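Local coordinates for surface presentation of antigens protein SpaS (Shigella flexneri, PDB 2VT1) that is required for secretion of the three Ipa proteins and for invasion, and belongs to the type III secretion exporter family, at residues K55-T58 / V63-E66. Sequence-based numbering, arbitrary orientation.
Sequences KTHT and VDFE
The imidazole of His57 reaches across to the backbone of Val63 and Asp64, tying the C-terminal end of helix 47-56 to the loop between strand 61-62 and helix 68-80 in the cytoplasmic domain of this exporter. The two segments flank a short connection that includes strand 61-62, an edge strand of the antiparallel sheet.

In the last turn of the helix, Thr56 does not itself touch 63-66; its OG1 accepts a 2.8 Å hydrogen bond from His57 ND1. The same hydroxyl is also hydrogen-bonded to Lys52 O, one turn earlier, so the helix end holds the oxygen to which the ring is tied. The bond is not flat, since OG1 is tilted out of the imidazole plane.

At His57 the chain turns out of the helix, and the side chain of this residue carries the contact. CG stands anti to the carbonyl carbon (chi1 -73°), which directs the ring toward Val63 and Asp64 with NE2 leading. With ND1 donating to Thr56, NE2 accepts a hydrogen bond from the backbone N-H of Asp64, with Asp64 N 3.1 Å from His57 NE2, arriving at the ring edge and close to its plane, with an N-H...NE2 angle of 152°. The bonds at the two ring nitrogens fix its rotation and are consistent with a neutral ring protonated at ND1. NE2 also lies 3.6 Å from Val63 CA, while the side chains of His57 and Val63 both rest on Ile20 of strand 19-25.

The Asp64 carboxylate lies obliquely beside the CE1-NE2 edge of the ring, the two planes 51° apart. CG sits between the backbone N and the carbonyl carbon, folding the group back toward the imidazole; OD1 makes a weak hydrogen bond to His67 N, and OD2 comes to 3.4 Å from His57 CE1.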
loop_
_atom_site.group_PDB
_atom_site.type_symbol
_atom_site.label_atom_id
_atom_site.label_comp_id
_atom_site.label_asym_id
_atom_site.label_seq_id
_atom_site.Cartn_x
_atom_site.Cartn_y
_atom_site.Cartn_z
ATOM N N LYS B 55 -1.034 -9.340 -8.231
ATOM C CA LYS B 55 -1.088 -10.151 -9.453
ATOM C C LYS B 55 -1.263 -9.304 -10.718
ATOM O O LYS B 55 -1.025 -9.803 -11.826
ATOM C CB LYS B 55 -2.220 -11.190 -9.397
ATOM C CG LYS B 55 -2.094 -12.278 -8.320
ATOM C CD LYS B 55 -0.811 -13.102 -8.426
ATOM C CE LYS B 55 -0.825 -14.122 -9.579
ATOM N NZ LYS B 55 0.493 -14.834 -9.798
ATOM N N THR B 56 -1.669 -8.037 -10.569
ATOM C CA THR B 56 -2.004 -7.193 -11.727
ATOM C C THR B 56 -1.142 -5.937 -11.928
ATOM O O THR B 56 -1.201 -5.332 -12.998
ATOM C CB THR B 56 -3.480 -6.698 -11.695
ATOM O OG1 THR B 56 -3.744 -6.044 -10.452
ATOM C CG2 THR B 56 -4.452 -7.847 -11.883
ATOM N N HIS B 57 -0.372 -5.527 -10.923
ATOM C CA HIS B 57 0.322 -4.238 -10.987
ATOM C C HIS B 57 1.826 -4.309 -10.728
ATOM O O HIS B 57 2.324 -5.228 -10.075
ATOM C CB HIS B 57 -0.294 -3.239 -10.005
ATOM C CG HIS B 57 -1.635 -2.713 -10.425
ATOM N ND1 HIS B 57 -2.813 -3.389 -10.180
ATOM C CD2 HIS B 57 -1.987 -1.566 -11.050
ATOM C CE1 HIS B 57 -3.828 -2.688 -10.652
ATOM N NE2 HIS B 57 -3.353 -1.581 -11.192
ATOM N N THR B 58 2.538 -3.322 -11.269
ATOM C CA THR B 58 3.938 -3.098 -10.947
ATOM C C THR B 58 4.031 -1.891 -10.007
ATOM O O THR B 58 3.105 -1.089 -9.928
ATOM C CB THR B 58 4.792 -2.861 -12.237
ATOM O OG1 THR B 58 4.613 -1.517 -12.699
ATOM C CG2 THR B 58 4.381 -3.818 -13.332
ATOM N N VAL B 63 -3.444 2.784 -9.896
ATOM C CA VAL B 63 -4.340 1.647 -9.901
ATOM C C VAL B 63 -5.211 1.760 -11.149
ATOM O O VAL B 63 -5.679 2.842 -11.482
ATOM C CB VAL B 63 -5.182 1.588 -8.619
ATOM C CG1 VAL B 63 -6.145 0.405 -8.655
ATOM C CG2 VAL B 63 -4.276 1.486 -7.418
ATOM N N ASP B 64 -5.400 0.647 -11.850
ATOM C CA ASP B 64 -6.159 0.650 -13.094
ATOM C C ASP B 64 -7.651 0.852 -12.831
ATOM O O ASP B 64 -8.126 0.578 -11.736
ATOM C CB ASP B 64 -5.901 -0.640 -13.875
ATOM C CG ASP B 64 -6.329 -1.874 -13.120
ATOM O OD1 ASP B 64 -7.211 -1.752 -12.251
ATOM O OD2 ASP B 64 -5.783 -2.966 -13.395
ATOM N N PHE B 65 -8.379 1.347 -13.836
ATOM C CA PHE B 65 -9.786 1.742 -13.668
ATOM C C PHE B 65 -10.592 0.645 -13.016
ATOM O O PHE B 65 -11.523 0.910 -12.267
ATOM C CB PHE B 65 -10.428 2.124 -15.012
ATOM N N GLU B 66 -10.217 -0.595 -13.296
ATOM C CA GLU B 66 -10.966 -1.751 -12.827
ATOM C C GLU B 66 -10.970 -1.885 -11.297
ATOM O O GLU B 66 -11.944 -2.356 -10.725
ATOM C CB GLU B 66 -10.405 -3.027 -13.476
#